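Local coordinates for protein tudor (Drosophila melanogaster, PDB 3NTK) that probably recognises arginine-methylated Aubergine through this last extended Tudor domain, and is required during oogenesis for primordial germ cell formation and normal abdominal segmentation, at residues C54-P59 / Q92-L97; K120-L125 / E164-C169; F138-L143 / H151-F156. One frame throughout, in Å; residues are numbered along the deposited sequence.

Overall arrangement
From the N terminus, the chain first lays down strands 4-11 and 16-21 of one sheet, then crosses through helix 25-38 to a separate four-stranded antiparallel sheet. Contact 1 pairs that second sheet's first strand with its last, closing a loop of 32 residues. The chain then returns to the first sheet with strand 109-113. Contact 2 opens at helix 120-131 and is sealed only at the C terminus; within its span, contact 3 zips the hairpin of strands 137-145 and 151-157. Contacts 2 and 3 lie on the same side of the chain's centre, nearest atoms about 6 Å apart, whereas contact 1 sits opposite, its centre about 39 Å from contact 2's and about 32 Å from contact 3's.

Contact 1: residues C54-P59 / Q92-L97; sequences CVAQFP and QQFRQL
Val55 and Arg95 hold each other by a reciprocal pair of backbone hydrogen bonds, the shorter running from Arg95 N to Val55 O at 2.7 Å and nearly straight (169° at the hydrogen). A third bond, from Gln57 N to Gln93 O, extends the antiparallel ladder. The side chain of Val55 can be followed outward: CB lies 3.4 Å from Arg95 O, while CG2, set anti to the carbonyl carbon, reaches over to Leu97, 3.7 Å from its CD1, the two side chains crossing at about a right angle. This pairing joins strand 53-58 to strand 87-95, the first and last strands of the four-stranded Tudor sheet, so the sheet curls back on itself, as in the barrels of the SH3-like clan. On the face carrying Ala56 and Phe94, the Phe94 ring brings CD2 to within 4.0 Å of Ala56 CB, and Cys54 SG comes to the ring's edge, 3.9 Å from the same CD2, a sulfur-aromatic contact. Phe45 packs against both Cys54 and Phe94. Gln57 and Gln93 run side by side, with Gln57 OE1 3.5 Å from Gln93 CG; the amide NE2 of Gln57 is hydrogen-bonded to Glu62 O.

Contact 2: residues K120-L125 / E164-C169; sequences KCDAAL and EKLQEC
Cys121 and Cys169 are joined by a disulfide, SG to SG 2.0 Å, with a chi3 of -84°. Cys121 holds its sulfur anti to the backbone N (chi1 -179°), which carries it off the first turn of helix 120-131 toward the C-terminal residue. The close packing lies beside this bridge. Leu166 sends CD1 against Asp122, 3.6 Å from its CB and 3.4 Å from its OD1, and the same OD1 sits 3.3 Å from Cys169 CB. Leu166 also meets Leu126 and Phe129 further along the helix, so its side chain is buried. The other carboxylate oxygen of Asp122, OD2, accepts a hydrogen bond from Ser119 N and is also hydrogen-bonded to Ser163 OG, which fixes the group. The outer side is looser: the Leu125 side chain crosses the bent Glu168 side chain at about a right angle, its CD1 3.6 Å from Glu168 CB and 3.9 Å from Cys169 SG, while Glu168 and both cysteines are largely exposed. A type I turn spans Leu166 to Cys169. With no hydrogen bond between the segments, the disulfide and van der Waals packing tether this construct's end in the crystal; in reducing cytoplasm the bridge may not persist.

Contact 3: residues F138-L143 / H151-F156; sequences FQVEIL and HVVRLF
Glu141 and Arg154 face each other across the hairpin, their backbones joined both ways by hydrogen bonds and their side chains running alongside one another in the same direction. Glu141 OE1 forms a salt bridge with Arg154 NH1 at 3.2 Å, met on the syn side of the carboxylate but bent, 135° at the hydrogen; the carboxylate and guanidinium planes stand 86° apart. Leu143 lies across the arginine at about a right angle and lays CD2 over one guanidinium face, 3.7 Å from Arg154 CZ. Arg154 NE is buried here without a hydrogen-bond partner; Asp114 offers it no more than a long, weak ion pair. On the same face of the sheet, Phe156 brings CE1 to 3.9 Å from Glu141 CB.

The motif is an antiparallel beta hairpin of strands 137-145 and 151-157, part of the mixed sheet that strands 4-11 and 109-113 continue beyond the two partners. Val140, Ile142, Val153 and Leu155 occupy its other face. Val140 CG1 packs 3.9 Å from Leu155 CD1, and Val140 CB meets Val153 CB. Near the turn, Ile142 holds CG1 anti to its carbonyl carbon (chi1 -56°), placing CD1 over the centre of the His151 ring, 4.0 Å from the centroid, a CH-pi contact; weak hydrogen bonds to Thr145 and Arg109 help set that ring.

At the far end, Gln139 and Phe156 exchange backbone hydrogen bonds, and Phe156 O lies at the edge of the Phe138 ring, 3.5 Å from its CD2. Further out, Phe138 packs on Phe129 and Ile130 of helix 120-131, Val153 and Leu155 pack on Leu113 of strand 109-113, and Gln139 OE1 is hydrogen-bonded to Ser159 N and its NE2 to Asn5 OD1.

Contact 1: residues C54-P59 / Q92-L97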
ATOM      1  N   CYS A  54      13.308   7.408   2.571  1.00 27.36           N
ATOM      2  CA  CYS A  54      14.527   6.631   2.726  1.00 25.98           C
ATOM      3  C   CYS A  54      14.251   5.163   2.441  1.00 24.84           C
ATOM      4  O   CYS A  54      13.217   4.805   1.878  1.00 23.10           O
ATOM      5  CB  CYS A  54      15.052   6.776   4.157  1.00 28.03           C
ATOM      6  SG  CYS A  54      13.917   6.108   5.420  1.00 32.32           S
ATOM      7  N   VAL A  55      15.207   4.329   2.819  1.00 24.01           N
ATOM      8  CA  VAL A  55      15.106   2.888   2.674  1.00 23.55           C
ATOM      9  C   VAL A  55      15.092   2.420   4.120  1.00 23.30           C
ATOM     10  O   VAL A  55      15.982   2.771   4.891  1.00 25.71           O
ATOM     11  CB  VAL A  55      16.335   2.306   1.943  1.00 24.99           C
ATOM     12  CG1 VAL A  55      16.257   0.790   1.913  1.00 28.56           C
ATOM     13  CG2 VAL A  55      16.395   2.851   0.524  1.00 29.04           C
ATOM     14  N   ALA A  56      14.076   1.653   4.495  1.00 22.70           N
ATOM     15  CA  ALA A  56      13.958   1.182   5.864  1.00 21.71           C
ATOM     16  C   ALA A  56      13.673  -0.312   5.919  1.00 22.64           C
ATOM     17  O   ALA A  56      13.056  -0.878   5.017  1.00 21.51           O
ATOM     18  CB  ALA A  56      12.855   1.958   6.583  1.00 23.30           C
ATOM     19  N   GLN A  57      14.122  -0.951   6.990  1.00 23.94           N
ATOM     20  CA  GLN A  57      13.912  -2.380   7.133  1.00 24.88           C
ATOM     21  C   GLN A  57      12.634  -2.686   7.904  1.00 24.16           C
ATOM     22  O   GLN A  57      12.378  -2.110   8.956  1.00 25.16           O
ATOM     23  CB  GLN A  57      15.111  -3.015   7.842  1.00 25.64           C
ATOM     24  CG  GLN A  57      15.008  -4.518   7.976  1.00 28.19           C
ATOM     25  CD  GLN A  57      16.237  -5.121   8.626  1.00 30.81           C
ATOM     26  OE1 GLN A  57      16.611  -4.750   9.739  1.00 30.48           O
ATOM     27  NE2 GLN A  57      16.876  -6.051   7.929  1.00 30.59           N
ATOM     28  N   PHE A  58      11.831  -3.585   7.353  1.00 25.69           N
ATOM     29  CA  PHE A  58      10.588  -4.017   7.987  1.00 27.91           C
ATOM     30  C   PHE A  58      11.012  -5.154   8.916  1.00 29.63           C
ATOM     31  O   PHE A  58      11.373  -6.231   8.454  1.00 29.14           O
ATOM     32  CB  PHE A  58       9.620  -4.525   6.912  1.00 27.28           C
ATOM     33  CG  PHE A  58       8.282  -4.971   7.444  1.00 27.66           C
ATOM     34  CD1 PHE A  58       7.750  -4.418   8.603  1.00 30.56           C
ATOM     35  CD2 PHE A  58       7.528  -5.902   6.741  1.00 30.60           C
ATOM     36  CE1 PHE A  58       6.476  -4.787   9.055  1.00 32.42           C
ATOM     37  CE2 PHE A  58       6.252  -6.279   7.182  1.00 30.21           C
ATOM     38  CZ  PHE A  58       5.729  -5.718   8.338  1.00 31.40           C
ATOM     39  N   PRO A  59      10.982  -4.917  10.238  1.00 32.02           N
ATOM     40  CA  PRO A  59      11.366  -5.896  11.265  1.00 34.83           C
ATOM     41  C   PRO A  59      10.748  -7.282  11.130  1.00 37.99           C
ATOM     42  O   PRO A  59      11.388  -8.289  11.427  1.00 38.71           O
ATOM     43  CB  PRO A  59      10.946  -5.214  12.563  1.00 33.60           C
ATOM     44  CG  PRO A  59      11.116  -3.762  12.245  1.00 33.01           C
ATOM     45  CD  PRO A  59      10.502  -3.676  10.869  1.00 32.86           C
ATOM     46  N   GLN A  92      14.289   0.725  13.253  1.00 30.27           N
ATOM     47  CA  GLN A  92      15.476   1.461  13.676  1.00 30.87           C
ATOM     48  C   GLN A  92      16.536   1.442  12.584  1.00 29.06           C
ATOM     49  O   GLN A  92      17.572   2.090  12.711  1.00 31.41           O
ATOM     50  CB  GLN A  92      16.083   0.833  14.935  1.00 33.64           C
ATOM     51  CG  GLN A  92      15.209   0.886  16.169  1.00 38.80           C
ATOM     52  CD  GLN A  92      15.914   0.321  17.389  1.00 40.66           C
ATOM     53  OE1 GLN A  92      16.327  -0.837  17.395  1.00 41.99           O
ATOM     54  NE2 GLN A  92      16.058   1.141  18.424  1.00 42.30           N
ATOM     55  N   GLN A  93      16.277   0.702  11.512  1.00 27.03           N
ATOM     56  CA  GLN A  93      17.246   0.583  10.431  1.00 26.28           C
ATOM     57  C   GLN A  93      16.872   1.402   9.202  1.00 25.34           C
ATOM     58  O   GLN A  93      15.890   1.100   8.520  1.00 25.54           O
ATOM     59  CB  GLN A  93      17.406  -0.892  10.047  1.00 28.12           C
ATOM     60  CG  GLN A  93      17.775  -1.803  11.220  1.00 31.66           C
ATOM     61  CD  GLN A  93      19.021  -1.332  11.964  1.00 35.53           C
ATOM     62  OE1 GLN A  93      19.980  -0.860  11.354  1.00 35.48           O
ATOM     63  NE2 GLN A  93      19.013  -1.474  13.288  1.00 37.46           N
ATOM     64  N   PHE A  94      17.663   2.433   8.924  1.00 24.19           N
ATOM     65  CA  PHE A  94      17.407   3.299   7.781  1.00 24.51           C
ATOM     66  C   PHE A  94      18.652   3.484   6.938  1.00 24.40           C
ATOM     67  O   PHE A  94      19.760   3.663   7.465  1.00 23.39           O
ATOM     68  CB  PHE A  94      16.940   4.684   8.236  1.00 25.62           C
ATOM     69  CG  PHE A  94      15.902   4.651   9.313  1.00 26.35           C
ATOM     70  CD1 PHE A  94      16.272   4.612  10.652  1.00 29.23           C
ATOM     71  CD2 PHE A  94      14.553   4.644   8.991  1.00 28.75           C
ATOM     72  CE1 PHE A  94      15.310   4.566  11.659  1.00 28.27           C
ATOM     73  CE2 PHE A  94      13.580   4.599   9.991  1.00 30.26           C
ATOM     74  CZ  PHE A  94      13.964   4.560  11.328  1.00 30.61           C
ATOM     75  N   ARG A  95      18.467   3.445   5.624  1.00 19.83           N
ATOM     76  CA  ARG A  95      19.572   3.655   4.711  1.00 20.88           C
ATOM     77  C   ARG A  95      19.140   4.702   3.700  1.00 20.78           C
ATOM     78  O   ARG A  95      17.945   4.928   3.494  1.00 22.19           O
ATOM     79  CB  ARG A  95      19.958   2.342   4.036  1.00 21.23           C
ATOM     80  CG  ARG A  95      20.395   1.303   5.072  1.00 20.79           C
ATOM     81  CD  ARG A  95      20.930   0.040   4.460  1.00 22.41           C
ATOM     82  NE  ARG A  95      21.283  -0.914   5.509  1.00 24.05           N
ATOM     83  CZ  ARG A  95      21.717  -2.148   5.288  1.00 24.06           C
ATOM     84  NH1 ARG A  95      21.861  -2.591   4.046  1.00 22.38           N
ATOM     85  NH2 ARG A  95      21.983  -2.950   6.314  1.00 25.74           N
ATOM     86  N   GLN A  96      20.109   5.347   3.075  1.00 22.33           N
ATOM     87  CA  GLN A  96      19.794   6.386   2.111  1.00 24.68           C
ATOM     88  C   GLN A  96      19.224   5.855   0.801  1.00 23.02           C
ATOM     89  O   GLN A  96      19.683   4.854   0.263  1.00 23.16           O
ATOM     90  CB  GLN A  96      21.035   7.236   1.857  1.00 29.89           C
ATOM     91  CG  GLN A  96      21.383   8.089   3.065  1.00 35.96           C
ATOM     92  CD  GLN A  96      22.460   9.106   2.776  1.00 39.56           C
ATOM     93  OE1 GLN A  96      22.471   9.727   1.711  1.00 41.73           O
ATOM     94  NE2 GLN A  96      23.365   9.299   3.733  1.00 37.66           N
ATOM     95  N   LEU A  97      18.195   6.533   0.308  1.00 22.61           N
ATOM     96  CA  LEU A  97      17.562   6.145  -0.947  1.00 23.68           C
ATOM     97  C   LEU A  97      18.184   6.952  -2.082  1.00 24.02           C
ATOM     98  O   LEU A  97      18.131   8.181  -2.079  1.00 26.41           O
ATOM     99  CB  LEU A  97      16.058   6.423  -0.883  1.00 24.99           C
ATOM    100  CG  LEU A  97      15.205   6.149  -2.128  1.00 24.72           C
ATOM    101  CD1 LEU A  97      15.176   4.650  -2.425  1.00 25.61           C
ATOM    102  CD2 LEU A  97      13.789   6.675  -1.889  1.00 27.16           C
TER

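Contact 2: residues K120-L125 / E164-C169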
ATOM      1  N   LYS A 120     -24.657  -1.762   5.215  1.00 27.77           N
ATOM      2  CA  LYS A 120     -24.099  -1.830   6.556  1.00 29.27           C
ATOM      3  C   LYS A 120     -23.556  -3.244   6.774  1.00 27.69           C
ATOM      4  O   LYS A 120     -22.462  -3.427   7.307  1.00 26.35           O
ATOM      5  CB  LYS A 120     -25.199  -1.515   7.571  1.00 33.29           C
ATOM      6  CG  LYS A 120     -24.718  -1.206   8.973  1.00 39.37           C
ATOM      7  CD  LYS A 120     -25.869  -0.644   9.802  1.00 42.44           C
ATOM      8  CE  LYS A 120     -25.386  -0.108  11.139  1.00 45.70           C
ATOM      9  NZ  LYS A 120     -26.478   0.593  11.876  1.00 47.47           N
ATOM     10  N   CYS A 121     -24.330  -4.236   6.340  1.00 28.28           N
ATOM     11  CA  CYS A 121     -23.939  -5.640   6.463  1.00 27.78           C
ATOM     12  C   CYS A 121     -22.707  -5.916   5.606  1.00 26.90           C
ATOM     13  O   CYS A 121     -21.757  -6.556   6.062  1.00 26.21           O
ATOM     14  CB  CYS A 121     -25.093  -6.545   6.018  1.00 30.17           C
ATOM     15  SG  CYS A 121     -24.799  -8.348   6.123  1.00 36.43           S
ATOM     16  N   ASP A 122     -22.719  -5.434   4.365  1.00 26.91           N
ATOM     17  CA  ASP A 122     -21.576  -5.638   3.474  1.00 28.33           C
ATOM     18  C   ASP A 122     -20.300  -5.128   4.128  1.00 26.79           C
ATOM     19  O   ASP A 122     -19.291  -5.827   4.173  1.00 25.69           O
ATOM     20  CB  ASP A 122     -21.758  -4.898   2.142  1.00 30.35           C
ATOM     21  CG  ASP A 122     -22.861  -5.480   1.286  1.00 32.12           C
ATOM     22  OD1 ASP A 122     -23.097  -6.701   1.367  1.00 34.05           O
ATOM     23  OD2 ASP A 122     -23.481  -4.714   0.514  1.00 33.44           O
ATOM     24  N   ALA A 123     -20.354  -3.895   4.627  1.00 26.60           N
ATOM     25  CA  ALA A 123     -19.200  -3.272   5.260  1.00 27.12           C
ATOM     26  C   ALA A 123     -18.597  -4.124   6.370  1.00 28.19           C
ATOM     27  O   ALA A 123     -17.369  -4.267   6.464  1.00 27.18           O
ATOM     28  CB  ALA A 123     -19.589  -1.901   5.810  1.00 27.63           C
ATOM     29  N   ALA A 124     -19.456  -4.693   7.207  1.00 28.02           N
ATOM     30  CA  ALA A 124     -19.000  -5.517   8.323  1.00 28.67           C
ATOM     31  C   ALA A 124     -18.409  -6.856   7.899  1.00 28.67           C
ATOM     32  O   ALA A 124     -17.485  -7.361   8.535  1.00 31.24           O
ATOM     33  CB  ALA A 124     -20.157  -5.745   9.312  1.00 28.24           C
ATOM     34  N   LEU A 125     -18.939  -7.422   6.820  1.00 27.92           N
ATOM     35  CA  LEU A 125     -18.486  -8.716   6.315  1.00 28.15           C
ATOM     36  C   LEU A 125     -17.258  -8.619   5.406  1.00 28.24           C
ATOM     37  O   LEU A 125     -16.516  -9.591   5.240  1.00 25.93           O
ATOM     38  CB  LEU A 125     -19.622  -9.379   5.531  1.00 31.45           C
ATOM     39  CG  LEU A 125     -19.851 -10.892   5.635  1.00 35.48           C
ATOM     40  CD1 LEU A 125     -20.666 -11.328   4.430  1.00 36.19           C
ATOM     41  CD2 LEU A 125     -18.539 -11.649   5.681  1.00 37.92           C
ATOM     42  N   GLU A 164     -22.449  -8.192  -4.599  1.00 35.64           N
ATOM     43  CA  GLU A 164     -23.058  -9.388  -5.168  1.00 38.41           C
ATOM     44  C   GLU A 164     -22.338 -10.656  -4.724  1.00 36.85           C
ATOM     45  O   GLU A 164     -22.956 -11.710  -4.600  1.00 37.75           O
ATOM     46  CB  GLU A 164     -23.051  -9.318  -6.697  1.00 40.89           C
ATOM     47  CG  GLU A 164     -23.687 -10.529  -7.359  1.00 47.69           C
ATOM     48  CD  GLU A 164     -23.585 -10.494  -8.871  1.00 50.06           C
ATOM     49  OE1 GLU A 164     -23.994  -9.476  -9.471  1.00 52.29           O
ATOM     50  OE2 GLU A 164     -23.099 -11.487  -9.456  1.00 52.09           O
ATOM     51  N   LYS A 165     -21.034 -10.552  -4.479  1.00 35.82           N
ATOM     52  CA  LYS A 165     -20.249 -11.710  -4.062  1.00 35.04           C
ATOM     53  C   LYS A 165     -20.317 -11.956  -2.558  1.00 35.18           C
ATOM     54  O   LYS A 165     -19.865 -12.993  -2.075  1.00 33.92           O
ATOM     55  CB  LYS A 165     -18.791 -11.542  -4.499  1.00 35.64           C
ATOM     56  CG  LYS A 165     -18.638 -11.102  -5.945  1.00 37.57           C
ATOM     57  CD  LYS A 165     -19.265 -12.083  -6.924  1.00 39.76           C
ATOM     58  CE  LYS A 165     -18.463 -13.365  -7.022  1.00 41.72           C
ATOM     59  NZ  LYS A 165     -18.922 -14.196  -8.172  1.00 43.11           N
ATOM     60  N   LEU A 166     -20.863 -10.996  -1.818  1.00 34.89           N
ATOM     61  CA  LEU A 166     -21.012 -11.139  -0.372  1.00 35.04           C
ATOM     62  C   LEU A 166     -22.361 -11.819  -0.159  1.00 36.98           C
ATOM     63  O   LEU A 166     -23.365 -11.171   0.113  1.00 35.65           O
ATOM     64  CB  LEU A 166     -20.990  -9.769   0.309  1.00 32.90           C
ATOM     65  CG  LEU A 166     -19.684  -8.976   0.179  1.00 31.15           C
ATOM     66  CD1 LEU A 166     -19.835  -7.623   0.856  1.00 32.89           C
ATOM     67  CD2 LEU A 166     -18.539  -9.763   0.805  1.00 32.40           C
ATOM     68  N   GLN A 167     -22.365 -13.141  -0.287  1.00 38.49           N
ATOM     69  CA  GLN A 167     -23.583 -13.929  -0.169  1.00 40.47           C
ATOM     70  C   GLN A 167     -24.325 -13.881   1.162  1.00 38.77           C
ATOM     71  O   GLN A 167     -25.547 -14.012   1.186  1.00 38.19           O
ATOM     72  CB  GLN A 167     -23.282 -15.382  -0.541  1.00 42.75           C
ATOM     73  CG  GLN A 167     -22.733 -15.533  -1.952  1.00 47.43           C
ATOM     74  CD  GLN A 167     -22.586 -16.979  -2.367  1.00 50.06           C
ATOM     75  OE1 GLN A 167     -21.830 -17.739  -1.758  1.00 52.30           O
ATOM     76  NE2 GLN A 167     -23.312 -17.371  -3.407  1.00 51.83           N
ATOM     77  N   GLU A 168     -23.598 -13.692   2.260  1.00 38.05           N
ATOM     78  CA  GLU A 168     -24.217 -13.645   3.580  1.00 37.43           C
ATOM     79  C   GLU A 168     -25.005 -12.367   3.864  1.00 36.35           C
ATOM     80  O   GLU A 168     -25.673 -12.271   4.893  1.00 35.94           O
ATOM     81  CB  GLU A 168     -23.160 -13.849   4.673  1.00 39.89           C
ATOM     82  CG  GLU A 168     -22.471 -15.211   4.628  1.00 44.03           C
ATOM     83  CD  GLU A 168     -21.185 -15.206   3.816  1.00 47.02           C
ATOM     84  OE1 GLU A 168     -21.168 -14.610   2.717  1.00 48.19           O
ATOM     85  OE2 GLU A 168     -20.192 -15.806   4.278  1.00 48.84           O
ATOM     86  N   CYS A 169     -24.931 -11.388   2.967  1.00 34.70           N
ATOM     87  CA  CYS A 169     -25.664 -10.141   3.164  1.00 35.28           C
ATOM     88  C   CYS A 169     -26.744  -9.946   2.106  1.00 35.78           C
ATOM     89  O   CYS A 169     -26.544 -10.421   0.969  1.00 34.97           O
ATOM     90  CB  CYS A 169     -24.718  -8.939   3.123  1.00 35.40           C
ATOM     91  SG  CYS A 169     -23.582  -8.753   4.536  1.00 38.63           S
ATOM     92  OXT CYS A 169     -27.764  -9.295   2.429  1.00 37.19           O
TER

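Contact 3: residues F138-L143 / H151-F156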
ATOM      1  N   PHE A 138      -8.645  -8.477  -7.420  1.00 27.89           N
ATOM      2  CA  PHE A 138      -9.917  -7.768  -7.337  1.00 25.73           C
ATOM      3  C   PHE A 138      -9.840  -6.726  -8.438  1.00 24.58           C
ATOM      4  O   PHE A 138      -8.797  -6.567  -9.066  1.00 25.49           O
ATOM      5  CB  PHE A 138     -10.067  -7.034  -5.996  1.00 25.62           C
ATOM      6  CG  PHE A 138     -10.354  -7.935  -4.830  1.00 24.42           C
ATOM      7  CD1 PHE A 138      -9.333  -8.631  -4.202  1.00 26.01           C
ATOM      8  CD2 PHE A 138     -11.657  -8.100  -4.374  1.00 24.74           C
ATOM      9  CE1 PHE A 138      -9.605  -9.484  -3.132  1.00 26.90           C
ATOM     10  CE2 PHE A 138     -11.939  -8.950  -3.306  1.00 26.02           C
ATOM     11  CZ  PHE A 138     -10.914  -9.642  -2.686  1.00 26.76           C
ATOM     12  N   GLN A 139     -10.938  -6.028  -8.692  1.00 24.75           N
ATOM     13  CA  GLN A 139     -10.912  -4.960  -9.683  1.00 24.39           C
ATOM     14  C   GLN A 139     -11.479  -3.720  -9.019  1.00 25.80           C
ATOM     15  O   GLN A 139     -12.311  -3.812  -8.115  1.00 24.64           O
ATOM     16  CB  GLN A 139     -11.754  -5.287 -10.918  1.00 24.09           C
ATOM     17  CG  GLN A 139     -11.274  -6.480 -11.720  1.00 24.67           C
ATOM     18  CD  GLN A 139     -11.592  -7.778 -11.031  1.00 27.25           C
ATOM     19  OE1 GLN A 139     -12.742  -8.022 -10.648  1.00 30.42           O
ATOM     20  NE2 GLN A 139     -10.583  -8.627 -10.867  1.00 28.35           N
ATOM     21  N   VAL A 140     -11.007  -2.559  -9.451  1.00 27.19           N
ATOM     22  CA  VAL A 140     -11.507  -1.306  -8.910  1.00 26.64           C
ATOM     23  C   VAL A 140     -11.836  -0.365 -10.049  1.00 27.23           C
ATOM     24  O   VAL A 140     -11.141  -0.339 -11.067  1.00 27.09           O
ATOM     25  CB  VAL A 140     -10.476  -0.596  -7.988  1.00 28.09           C
ATOM     26  CG1 VAL A 140     -10.301  -1.376  -6.696  1.00 28.38           C
ATOM     27  CG2 VAL A 140      -9.141  -0.436  -8.713  1.00 28.90           C
ATOM     28  N   GLU A 141     -12.924   0.379  -9.887  1.00 26.54           N
ATOM     29  CA  GLU A 141     -13.312   1.378 -10.865  1.00 28.11           C
ATOM     30  C   GLU A 141     -12.922   2.657 -10.137  1.00 27.39           C
ATOM     31  O   GLU A 141     -13.406   2.907  -9.037  1.00 24.61           O
ATOM     32  CB  GLU A 141     -14.824   1.368 -11.111  1.00 29.69           C
ATOM     33  CG  GLU A 141     -15.252   2.198 -12.319  1.00 34.86           C
ATOM     34  CD  GLU A 141     -16.731   2.567 -12.304  1.00 37.57           C
ATOM     35  OE1 GLU A 141     -17.545   1.778 -11.776  1.00 39.81           O
ATOM     36  OE2 GLU A 141     -17.081   3.643 -12.837  1.00 39.64           O
ATOM     37  N   ILE A 142     -12.024   3.445 -10.721  1.00 27.06           N
ATOM     38  CA  ILE A 142     -11.600   4.685 -10.078  1.00 28.97           C
ATOM     39  C   ILE A 142     -12.549   5.819 -10.445  1.00 30.79           C
ATOM     40  O   ILE A 142     -12.604   6.256 -11.596  1.00 29.77           O
ATOM     41  CB  ILE A 142     -10.159   5.063 -10.482  1.00 31.04           C
ATOM     42  CG1 ILE A 142      -9.216   3.903 -10.164  1.00 31.11           C
ATOM     43  CG2 ILE A 142      -9.707   6.309  -9.720  1.00 30.05           C
ATOM     44  CD1 ILE A 142      -7.769   4.164 -10.542  1.00 33.44           C
ATOM     45  N   LEU A 143     -13.300   6.287  -9.455  1.00 29.39           N
ATOM     46  CA  LEU A 143     -14.261   7.353  -9.670  1.00 31.86           C
ATOM     47  C   LEU A 143     -13.600   8.717  -9.578  1.00 33.01           C
ATOM     48  O   LEU A 143     -14.047   9.676 -10.210  1.00 36.08           O
ATOM     49  CB  LEU A 143     -15.395   7.252  -8.643  1.00 32.70           C
ATOM     50  CG  LEU A 143     -16.126   5.907  -8.592  1.00 34.78           C
ATOM     51  CD1 LEU A 143     -17.213   5.961  -7.530  1.00 35.74           C
ATOM     52  CD2 LEU A 143     -16.725   5.590  -9.949  1.00 36.29           C
ATOM     53  N   HIS A 151      -7.711   7.400  -3.922  1.00 24.94           N
ATOM     54  CA  HIS A 151      -8.681   7.093  -4.969  1.00 25.14           C
ATOM     55  C   HIS A 151     -10.023   6.724  -4.340  1.00 24.43           C
ATOM     56  O   HIS A 151     -10.061   5.937  -3.397  1.00 23.83           O
ATOM     57  CB  HIS A 151      -8.271   5.867  -5.794  1.00 24.76           C
ATOM     58  CG  HIS A 151      -7.111   6.081  -6.711  1.00 28.52           C
ATOM     59  ND1 HIS A 151      -7.014   7.166  -7.555  1.00 27.61           N
ATOM     60  CD2 HIS A 151      -6.043   5.295  -6.985  1.00 30.43           C
ATOM     61  CE1 HIS A 151      -5.937   7.039  -8.310  1.00 30.82           C
ATOM     62  NE2 HIS A 151      -5.331   5.911  -7.985  1.00 30.63           N
ATOM     63  N   VAL A 152     -11.113   7.282  -4.858  1.00 22.61           N
ATOM     64  CA  VAL A 152     -12.448   6.908  -4.387  1.00 22.67           C
ATOM     65  C   VAL A 152     -12.810   5.858  -5.431  1.00 21.64           C
ATOM     66  O   VAL A 152     -12.792   6.142  -6.622  1.00 21.36           O
ATOM     67  CB  VAL A 152     -13.450   8.068  -4.454  1.00 24.41           C
ATOM     68  CG1 VAL A 152     -14.856   7.553  -4.105  1.00 24.26           C
ATOM     69  CG2 VAL A 152     -13.034   9.167  -3.481  1.00 26.17           C
ATOM     70  N   VAL A 153     -13.121   4.644  -4.990  1.00 21.52           N
ATOM     71  CA  VAL A 153     -13.386   3.559  -5.927  1.00 22.99           C
ATOM     72  C   VAL A 153     -14.625   2.706  -5.670  1.00 23.82           C
ATOM     73  O   VAL A 153     -15.264   2.797  -4.628  1.00 23.17           O
ATOM     74  CB  VAL A 153     -12.180   2.577  -5.956  1.00 24.93           C
ATOM     75  CG1 VAL A 153     -10.872   3.341  -6.148  1.00 23.23           C
ATOM     76  CG2 VAL A 153     -12.135   1.767  -4.652  1.00 23.05           C
ATOM     77  N   ARG A 154     -14.948   1.879  -6.660  1.00 25.99           N
ATOM     78  CA  ARG A 154     -16.035   0.913  -6.569  1.00 26.97           C
ATOM     79  C   ARG A 154     -15.271  -0.398  -6.690  1.00 25.31           C
ATOM     80  O   ARG A 154     -14.440  -0.557  -7.588  1.00 25.43           O
ATOM     81  CB  ARG A 154     -17.022   1.058  -7.724  1.00 28.43           C
ATOM     82  CG  ARG A 154     -17.919   2.269  -7.612  1.00 34.65           C
ATOM     83  CD  ARG A 154     -18.826   2.376  -8.822  1.00 39.81           C
ATOM     84  NE  ARG A 154     -19.517   3.661  -8.863  1.00 45.45           N
ATOM     85  CZ  ARG A 154     -20.125   4.146  -9.940  1.00 45.93           C
ATOM     86  NH1 ARG A 154     -20.133   3.452 -11.070  1.00 47.09           N
ATOM     87  NH2 ARG A 154     -20.717   5.331  -9.892  1.00 48.82           N
ATOM     88  N   LEU A 155     -15.541  -1.325  -5.780  1.00 24.20           N
ATOM     89  CA  LEU A 155     -14.832  -2.596  -5.751  1.00 24.27           C
ATOM     90  C   LEU A 155     -15.581  -3.747  -6.419  1.00 24.06           C
ATOM     91  O   LEU A 155     -16.802  -3.878  -6.285  1.00 24.01           O
ATOM     92  CB  LEU A 155     -14.514  -2.957  -4.296  1.00 26.32           C
ATOM     93  CG  LEU A 155     -13.672  -4.201  -3.999  1.00 26.86           C
ATOM     94  CD1 LEU A 155     -12.269  -4.017  -4.542  1.00 27.29           C
ATOM     95  CD2 LEU A 155     -13.639  -4.441  -2.493  1.00 29.22           C
ATOM     96  N   PHE A 156     -14.830  -4.576  -7.135  1.00 24.67           N
ATOM     97  CA  PHE A 156     -15.391  -5.732  -7.822  1.00 24.49           C
ATOM     98  C   PHE A 156     -14.563  -6.976  -7.541  1.00 24.99           C
ATOM     99  O   PHE A 156     -13.369  -6.898  -7.238  1.00 23.65           O
ATOM    100  CB  PHE A 156     -15.440  -5.500  -9.335  1.00 26.11           C
ATOM    101  CG  PHE A 156     -16.266  -4.312  -9.743  1.00 28.87           C
ATOM    102  CD1 PHE A 156     -15.815  -3.019  -9.503  1.00 31.23           C
ATOM    103  CD2 PHE A 156     -17.506  -4.489 -10.350  1.00 31.59           C
ATOM    104  CE1 PHE A 156     -16.589  -1.914  -9.858  1.00 32.70           C
ATOM    105  CE2 PHE A 156     -18.289  -3.390 -10.709  1.00 33.19           C
ATOM    106  CZ  PHE A 156     -17.828  -2.101 -10.461  1.00 33.39           C
TER